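Local coordinates for protein dimethyl-sulfide monooxygenase (Hyphomicrobium sulfonivorans, PDB 6AK1) that oxidises dimethyl sulfide to methanethiol and formaldehyde, using FMN, NADH and molecular oxygen, as the large subunit of a two-component monooxygenase, at residues 43-48 and 404-409; 307-312 and 357-362. All blocks are in the same frame, centred on the assembly; numbering follows the deposited sequence.

Contact 1 (43-48 and 404-409); sequences AMELER and SVTDFI
Glu45 OE2 is gripped by two donors from opposite faces of its carboxylate. Thr406 OG1 donates to Glu45 OE2 across the helices at 2.7 Å. From the other face, Arg48 NH2, one turn further along the helix of Glu45, lies 2.9 Å from Glu45 OE2. The arginine holds the carboxylate side-on: Arg48 NE bonds to Glu45 OE1 at 2.9 Å, and both N-H groups point almost straight at their acceptors. The carboxylate carbon lies at the edge of the guanidinium, in its plane, yet the bonds meet the oxygens from above the carboxylate plane, so the two flat groups are tilted against each other. With CG anti to the backbone N (chi1 173°) and a bend at chi2, Glu45 reaches across to Thr406, and the threonine bond together with the side-on arginine grip would hold its carboxylate against rotation. Ile409 CG2 lies over one face of the Arg48 guanidinium, offset toward its rim, and Thr406 CG2 stands at its edge, 3.8 Å from Arg48 NH2. Asp410 gives the same NH2 a second acidic partner. Nearer the barrel strands Leu46 CD2 meets Val405 CG1 at 3.6 Å, the two side chains crossing at about a right angle. The axes of segments 43-48 and 404-409 run nearly parallel, 13° apart and 9.9 Å at closest approach. Helices 36-48 and 403-418 are neighbours in the outer layer of the TIM barrel, and Leu46 and Val405 both rest on Ala9 of strand 6-12, which lies in the parallel sheet between strands 53-57 and 393-397.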
ATOM      1  N   ALA A  43      11.728   9.301  -6.008  1.00 18.90           N
ATOM      2  CA  ALA A  43      10.844  10.263  -5.345  1.00 19.12           C
ATOM      3  C   ALA A  43      10.827  11.600  -6.073  1.00 19.15           C
ATOM      4  O   ALA A  43       9.772  12.230  -6.200  1.00 17.20           O
ATOM      5  CB  ALA A  43      11.264  10.465  -3.876  1.00 16.80           C
ATOM      6  N   MET A  44      11.992  12.064  -6.532  1.00 20.34           N
ATOM      7  CA  MET A  44      12.037  13.317  -7.272  1.00 21.20           C
ATOM      8  C   MET A  44      11.320  13.195  -8.608  1.00 22.87           C
ATOM      9  O   MET A  44      10.624  14.126  -9.033  1.00 21.66           O
ATOM     10  CB  MET A  44      13.484  13.748  -7.484  1.00 24.69           C
ATOM     11  CG  MET A  44      14.214  14.075  -6.191  1.00 22.68           C
ATOM     12  SD  MET A  44      15.754  14.971  -6.522  1.00 32.69           S
ATOM     13  CE  MET A  44      16.833  13.636  -6.994  1.00 23.07           C
ATOM     14  N   GLU A  45      11.482  12.050  -9.281  1.00 20.42           N
ATOM     15  CA  GLU A  45      10.839  11.832 -10.566  1.00 23.18           C
ATOM     16  C   GLU A  45       9.316  11.780 -10.429  1.00 26.24           C
ATOM     17  O   GLU A  45       8.602  12.247 -11.322  1.00 23.36           O
ATOM     18  CB  GLU A  45      11.382  10.546 -11.197  1.00 22.73           C
ATOM     19  CG  GLU A  45      10.671  10.110 -12.468  1.00 24.08           C
ATOM     20  CD  GLU A  45      11.052  10.950 -13.694  1.00 27.77           C
ATOM     21  OE1 GLU A  45      11.624  12.043 -13.518  1.00 25.74           O
ATOM     22  OE2 GLU A  45      10.784  10.504 -14.836  1.00 29.15           O
ATOM     23  N   LEU A  46       8.806  11.253  -9.307  1.00 23.77           N
ATOM     24  CA  LEU A  46       7.368  11.297  -9.052  1.00 22.87           C
ATOM     25  C   LEU A  46       6.845  12.722  -8.921  1.00 22.44           C
ATOM     26  O   LEU A  46       5.705  12.988  -9.310  1.00 22.75           O
ATOM     27  CB  LEU A  46       7.023  10.494  -7.796  1.00 22.02           C
ATOM     28  CG  LEU A  46       7.192   8.965  -7.866  1.00 22.45           C
ATOM     29  CD1 LEU A  46       6.527   8.302  -6.695  1.00 26.54           C
ATOM     30  CD2 LEU A  46       6.613   8.415  -9.140  1.00 21.14           C
ATOM     31  N   GLU A  47       7.643  13.658  -8.384  1.00 22.51           N
ATOM     32  CA  GLU A  47       7.140  15.027  -8.257  1.00 25.69           C
ATOM     33  C   GLU A  47       7.173  15.776  -9.582  1.00 23.41           C
ATOM     34  O   GLU A  47       6.338  16.651  -9.811  1.00 28.33           O
ATOM     35  CB  GLU A  47       7.922  15.813  -7.193  1.00 27.47           C
ATOM     36  CG  GLU A  47       7.669  15.292  -5.816  1.00 26.19           C
ATOM     37  CD  GLU A  47       7.867  16.310  -4.704  1.00 25.09           C
ATOM     38  OE1 GLU A  47       8.727  17.212  -4.813  1.00 31.31           O
ATOM     39  OE2 GLU A  47       7.150  16.192  -3.694  1.00 25.58           O
ATOM     40  N   ARG A  48       8.109  15.441 -10.466  1.00 26.35           N
ATOM     41  CA  ARG A  48       8.081  15.999 -11.812  1.00 30.24           C
ATOM     42  C   ARG A  48       6.743  15.729 -12.497  1.00 26.53           C
ATOM     43  O   ARG A  48       6.281  16.544 -13.304  1.00 29.59           O
ATOM     44  CB  ARG A  48       9.246  15.432 -12.641  1.00 29.94           C
ATOM     45  CG  ARG A  48       9.351  15.996 -14.059  1.00 24.35           C
ATOM     46  CD  ARG A  48      10.562  15.457 -14.795  1.00 27.10           C
ATOM     47  NE  ARG A  48      10.430  14.070 -15.239  1.00 25.62           N
ATOM     48  CZ  ARG A  48       9.921  13.703 -16.415  1.00 28.56           C
ATOM     49  NH1 ARG A  48       9.465  14.622 -17.261  1.00 27.96           N
ATOM     50  NH2 ARG A  48       9.860  12.416 -16.749  1.00 22.14           N
ATOM     51  N   SER A 404       9.076   2.859 -16.324  1.00 24.21           N
ATOM     52  CA  SER A 404       7.622   2.741 -16.278  1.00 24.74           C
ATOM     53  C   SER A 404       6.980   4.032 -15.787  1.00 25.05           C
ATOM     54  O   SER A 404       5.985   4.489 -16.357  1.00 25.21           O
ATOM     55  CB  SER A 404       7.225   1.565 -15.390  1.00 25.33           C
ATOM     56  OG  SER A 404       5.976   1.815 -14.767  1.00 31.33           O
ATOM     57  N   VAL A 405       7.552   4.641 -14.746  1.00 24.29           N
ATOM     58  CA  VAL A 405       7.063   5.919 -14.226  1.00 22.76           C
ATOM     59  C   VAL A 405       7.413   7.066 -15.169  1.00 22.04           C
ATOM     60  O   VAL A 405       6.576   7.937 -15.452  1.00 22.13           O
ATOM     61  CB  VAL A 405       7.644   6.164 -12.824  1.00 21.35           C
ATOM     62  CG1 VAL A 405       7.564   7.637 -12.477  1.00 24.08           C
ATOM     63  CG2 VAL A 405       6.937   5.317 -11.785  1.00 23.11           C
ATOM     64  N   THR A 406       8.656   7.087 -15.657  1.00 22.09           N
ATOM     65  CA  THR A 406       9.088   8.119 -16.595  1.00 23.26           C
ATOM     66  C   THR A 406       8.247   8.120 -17.867  1.00 24.56           C
ATOM     67  O   THR A 406       7.846   9.188 -18.349  1.00 24.26           O
ATOM     68  CB  THR A 406      10.567   7.924 -16.927  1.00 26.53           C
ATOM     69  OG1 THR A 406      11.335   8.056 -15.725  1.00 25.16           O
ATOM     70  CG2 THR A 406      11.040   8.980 -17.937  1.00 25.78           C
ATOM     71  N   ASP A 407       7.969   6.937 -18.432  1.00 21.85           N
ATOM     72  CA  ASP A 407       7.132   6.879 -19.633  1.00 23.10           C
ATOM     73  C   ASP A 407       5.712   7.363 -19.342  1.00 26.61           C
ATOM     74  O   ASP A 407       5.117   8.090 -20.151  1.00 24.65           O
ATOM     75  CB  ASP A 407       7.084   5.457 -20.195  1.00 24.02           C
ATOM     76  CG  ASP A 407       8.312   5.090 -20.995  1.00 28.92           C
ATOM     77  OD1 ASP A 407       9.139   5.986 -21.295  1.00 31.55           O
ATOM     78  OD2 ASP A 407       8.436   3.888 -21.337  1.00 28.00           O
ATOM     79  N   PHE A 408       5.143   6.959 -18.201  1.00 21.52           N
ATOM     80  CA  PHE A 408       3.821   7.455 -17.829  1.00 23.44           C
ATOM     81  C   PHE A 408       3.802   8.975 -17.756  1.00 21.29           C
ATOM     82  O   PHE A 408       2.901   9.624 -18.300  1.00 23.82           O
ATOM     83  CB  PHE A 408       3.373   6.865 -16.493  1.00 20.77           C
ATOM     84  CG  PHE A 408       1.895   6.983 -16.265  1.00 20.23           C
ATOM     85  CD1 PHE A 408       1.364   8.112 -15.676  1.00 17.04           C
ATOM     86  CD2 PHE A 408       1.032   5.967 -16.680  1.00 21.49           C
ATOM     87  CE1 PHE A 408       0.008   8.237 -15.484  1.00 20.37           C
ATOM     88  CE2 PHE A 408      -0.335   6.088 -16.485  1.00 19.60           C
ATOM     89  CZ  PHE A 408      -0.845   7.221 -15.891  1.00 17.20           C
ATOM     90  N   ILE A 409       4.790   9.563 -17.080  1.00 23.94           N
ATOM     91  CA  ILE A 409       4.832  11.018 -16.964  1.00 25.10           C
ATOM     92  C   ILE A 409       4.990  11.665 -18.338  1.00 22.46           C
ATOM     93  O   ILE A 409       4.286  12.621 -18.669  1.00 23.72           O
ATOM     94  CB  ILE A 409       5.951  11.440 -15.997  1.00 25.68           C
ATOM     95  CG1 ILE A 409       5.669  10.872 -14.604  1.00 23.81           C
ATOM     96  CG2 ILE A 409       6.086  12.976 -15.952  1.00 24.71           C
ATOM     97  CD1 ILE A 409       6.811  11.079 -13.609  1.00 26.48           C
TER

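Contact 2 (307-312 and 357-362); sequences GMLALY and DVIRER
The Tyr312 hydroxyl stands at the edge of the Arg362 guanidinium, in its plane, with ring and guanidinium turned 35° from each other; Ile359 CD1 and Arg362 CB both approach the tyrosine ring obliquely. The contact joins two helices, 305-316 and 355-362, in the long excursion between strands 276-284 and 370-372 of this luciferase-like TIM barrel. The axes of segments 307-312 and 357-362 cross at 88° and approach to 9.8 Å. Tyr312 OH touches the start of the arginine chain, 3.3 Å from Arg362 CB, while its hydrogen-bonding partner is Gly366 O. Arg362 NH2 makes weak bonds to the same carbonyl and to Gly368 O, so the ends of both side chains turn to the loop after helix 355-362. Ile359 meets the other helix with two branches: Ile359 CD1 lies 3.9 Å from Tyr312 CE2, and Ile359 CG2 packs at 3.8 Å against Leu309 CD2, with the leucine and isoleucine chains crossing at about a right angle. Met308 starts with CG opposite its backbone N (chi1 -172°), then folds at chi2 and chi3 to bring its thioether beside the Arg362 carbonyl. Shortening Met308 to an alanine would probably open a gap beside that carbonyl and take away the side chain that touches Ala20 on a nearby loop. The methyl, Met308 CE, ends 3.5 Å from Arg362 O.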
ATOM      1  N   GLY A 307      10.231 -17.606 -12.715  1.00 28.27           N
ATOM      2  CA  GLY A 307      10.085 -16.575 -11.700  1.00 22.20           C
ATOM      3  C   GLY A 307       8.634 -16.202 -11.434  1.00 25.89           C
ATOM      4  O   GLY A 307       8.248 -15.947 -10.286  1.00 24.99           O
ATOM      5  N   MET A 308       7.809 -16.149 -12.485  1.00 20.91           N
ATOM      6  CA  MET A 308       6.397 -15.850 -12.272  1.00 22.98           C
ATOM      7  C   MET A 308       5.663 -17.028 -11.633  1.00 23.05           C
ATOM      8  O   MET A 308       4.666 -16.832 -10.929  1.00 21.53           O
ATOM      9  CB  MET A 308       5.737 -15.451 -13.593  1.00 23.78           C
ATOM     10  CG  MET A 308       4.310 -14.932 -13.450  1.00 25.63           C
ATOM     11  SD  MET A 308       4.090 -13.625 -12.194  1.00 26.25           S
ATOM     12  CE  MET A 308       5.156 -12.329 -12.836  1.00 26.50           C
ATOM     13  N   LEU A 309       6.142 -18.256 -11.859  1.00 24.43           N
ATOM     14  CA  LEU A 309       5.550 -19.410 -11.190  1.00 22.48           C
ATOM     15  C   LEU A 309       5.854 -19.408  -9.698  1.00 24.82           C
ATOM     16  O   LEU A 309       5.025 -19.850  -8.889  1.00 22.59           O
ATOM     17  CB  LEU A 309       6.045 -20.703 -11.838  1.00 23.13           C
ATOM     18  CG  LEU A 309       5.535 -20.866 -13.272  1.00 26.34           C
ATOM     19  CD1 LEU A 309       6.114 -22.120 -13.925  1.00 30.68           C
ATOM     20  CD2 LEU A 309       4.024 -20.900 -13.286  1.00 23.64           C
ATOM     21  N   ALA A 310       7.039 -18.928  -9.309  1.00 20.88           N
ATOM     22  CA  ALA A 310       7.318 -18.769  -7.890  1.00 20.07           C
ATOM     23  C   ALA A 310       6.354 -17.775  -7.265  1.00 19.57           C
ATOM     24  O   ALA A 310       5.826 -18.016  -6.174  1.00 22.81           O
ATOM     25  CB  ALA A 310       8.769 -18.327  -7.672  1.00 23.92           C
ATOM     26  N   LEU A 311       6.104 -16.653  -7.945  1.00 21.47           N
ATOM     27  CA  LEU A 311       5.206 -15.642  -7.392  1.00 23.15           C
ATOM     28  C   LEU A 311       3.782 -16.162  -7.331  1.00 23.33           C
ATOM     29  O   LEU A 311       3.104 -16.016  -6.305  1.00 23.75           O
ATOM     30  CB  LEU A 311       5.271 -14.351  -8.221  1.00 21.16           C
ATOM     31  CG  LEU A 311       6.531 -13.474  -8.136  1.00 24.18           C
ATOM     32  CD1 LEU A 311       6.493 -12.375  -9.186  1.00 24.78           C
ATOM     33  CD2 LEU A 311       6.710 -12.878  -6.722  1.00 19.42           C
ATOM     34  N   TYR A 312       3.323 -16.791  -8.417  1.00 22.76           N
ATOM     35  CA  TYR A 312       2.011 -17.435  -8.426  1.00 25.25           C
ATOM     36  C   TYR A 312       1.868 -18.414  -7.271  1.00 23.94           C
ATOM     37  O   TYR A 312       0.842 -18.420  -6.580  1.00 26.98           O
ATOM     38  CB  TYR A 312       1.787 -18.147  -9.762  1.00 26.47           C
ATOM     39  CG  TYR A 312       1.207 -17.253 -10.838  1.00 29.17           C
ATOM     40  CD1 TYR A 312       1.436 -15.877 -10.828  1.00 29.98           C
ATOM     41  CD2 TYR A 312       0.409 -17.778 -11.854  1.00 33.23           C
ATOM     42  CE1 TYR A 312       0.894 -15.046 -11.817  1.00 25.01           C
ATOM     43  CE2 TYR A 312      -0.137 -16.956 -12.845  1.00 39.09           C
ATOM     44  CZ  TYR A 312       0.109 -15.592 -12.812  1.00 36.00           C
ATOM     45  OH  TYR A 312      -0.429 -14.771 -13.773  1.00 37.05           O
ATOM     46  N   ASP A 357       2.116 -20.726 -22.682  1.00 36.19           N
ATOM     47  CA  ASP A 357       2.021 -19.455 -23.407  1.00 35.77           C
ATOM     48  C   ASP A 357       1.422 -18.359 -22.537  1.00 34.57           C
ATOM     49  O   ASP A 357       1.839 -17.200 -22.614  1.00 34.73           O
ATOM     50  CB  ASP A 357       1.174 -19.607 -24.679  1.00 37.28           C
ATOM     51  CG  ASP A 357       1.843 -20.456 -25.748  1.00 39.55           C
ATOM     52  OD1 ASP A 357       3.085 -20.525 -25.786  1.00 41.00           O
ATOM     53  OD2 ASP A 357       1.109 -21.055 -26.566  1.00 51.03           O
ATOM     54  N   VAL A 358       0.421 -18.701 -21.725  1.00 34.41           N
ATOM     55  CA  VAL A 358      -0.197 -17.712 -20.846  1.00 37.01           C
ATOM     56  C   VAL A 358       0.798 -17.241 -19.783  1.00 33.83           C
ATOM     57  O   VAL A 358       0.960 -16.036 -19.554  1.00 32.93           O
ATOM     58  CB  VAL A 358      -1.481 -18.288 -20.222  1.00 34.82           C
ATOM     59  CG1 VAL A 358      -2.100 -17.295 -19.252  1.00 33.83           C
ATOM     60  CG2 VAL A 358      -2.474 -18.655 -21.322  1.00 41.17           C
ATOM     61  N   ILE A 359       1.482 -18.185 -19.119  1.00 31.72           N
ATOM     62  CA  ILE A 359       2.417 -17.828 -18.048  1.00 33.93           C
ATOM     63  C   ILE A 359       3.491 -16.874 -18.564  1.00 34.35           C
ATOM     64  O   ILE A 359       3.896 -15.935 -17.860  1.00 29.46           O
ATOM     65  CB  ILE A 359       3.049 -19.092 -17.430  1.00 33.15           C
ATOM     66  CG1 ILE A 359       1.987 -19.951 -16.741  1.00 33.62           C
ATOM     67  CG2 ILE A 359       4.166 -18.715 -16.446  1.00 29.91           C
ATOM     68  CD1 ILE A 359       1.037 -19.161 -15.861  1.00 36.36           C
ATOM     69  N   ARG A 360       3.970 -17.100 -19.796  1.00 31.34           N
ATOM     70  CA  ARG A 360       4.980 -16.219 -20.377  1.00 31.78           C
ATOM     71  C   ARG A 360       4.453 -14.793 -20.523  1.00 33.09           C
ATOM     72  O   ARG A 360       5.125 -13.835 -20.122  1.00 33.49           O
ATOM     73  CB  ARG A 360       5.457 -16.762 -21.730  1.00 37.23           C
ATOM     74  CG  ARG A 360       6.528 -15.878 -22.383  1.00 40.93           C
ATOM     75  CD  ARG A 360       6.900 -16.318 -23.792  1.00 39.96           C
ATOM     76  NE  ARG A 360       7.710 -15.290 -24.452  1.00 44.39           N
ATOM     77  CZ  ARG A 360       7.213 -14.315 -25.214  1.00 43.73           C
ATOM     78  NH1 ARG A 360       5.899 -14.237 -25.434  1.00 38.40           N
ATOM     79  NH2 ARG A 360       8.033 -13.415 -25.756  1.00 35.22           N
ATOM     80  N   GLU A 361       3.248 -14.630 -21.088  1.00 31.15           N
ATOM     81  CA  GLU A 361       2.644 -13.299 -21.162  1.00 33.08           C
ATOM     82  C   GLU A 361       2.460 -12.694 -19.778  1.00 30.04           C
ATOM     83  O   GLU A 361       2.610 -11.479 -19.602  1.00 34.03           O
ATOM     84  CB  GLU A 361       1.293 -13.344 -21.882  1.00 34.30           C
ATOM     85  CG  GLU A 361       1.351 -13.752 -23.337  1.00 43.45           C
ATOM     86  CD  GLU A 361       1.260 -12.568 -24.290  1.00 50.52           C
ATOM     87  OE1 GLU A 361       2.202 -12.394 -25.095  1.00 50.83           O
ATOM     88  OE2 GLU A 361       0.249 -11.824 -24.240  1.00 52.04           O
ATOM     89  N   ARG A 362       2.107 -13.516 -18.787  1.00 29.54           N
ATOM     90  CA  ARG A 362       1.860 -13.006 -17.440  1.00 30.30           C
ATOM     91  C   ARG A 362       3.145 -12.644 -16.696  1.00 28.32           C
ATOM     92  O   ARG A 362       3.066 -12.057 -15.612  1.00 28.20           O
ATOM     93  CB  ARG A 362       1.037 -14.021 -16.634  1.00 32.79           C
ATOM     94  CG  ARG A 362      -0.340 -14.375 -17.253  1.00 33.17           C
ATOM     95  CD  ARG A 362      -1.117 -13.135 -17.727  1.00 34.95           C
ATOM     96  NE  ARG A 362      -1.217 -12.138 -16.670  1.00 36.59           N
ATOM     97  CZ  ARG A 362      -1.426 -10.842 -16.872  1.00 36.83           C
ATOM     98  NH1 ARG A 362      -1.571 -10.388 -18.105  1.00 38.82           N
ATOM     99  NH2 ARG A 362      -1.475 -10.004 -15.836  1.00 30.66           N
TER

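Contacts 1 and 2 do not touch: their centres are 27 Å apart and their nearest atoms about 14 Å. Along the chain contact 2 is nested within the loop that contact 1 closes, since 307-312 and 357-362 both fall between 43-48 and 404-409. Contact 1 pairs near-parallel helices from the beginning and end of the barrel, whereas contact 2 crosses two helices of the long segment between strands 276-284 and 370-372. Helix 289-300 is a common neighbour, through Lys295 paired with Asp407 and through Leu300 beside Arg360 and Glu361. Both contacts lie away from the residues that probably bind FMN, such as Asp58 and His154.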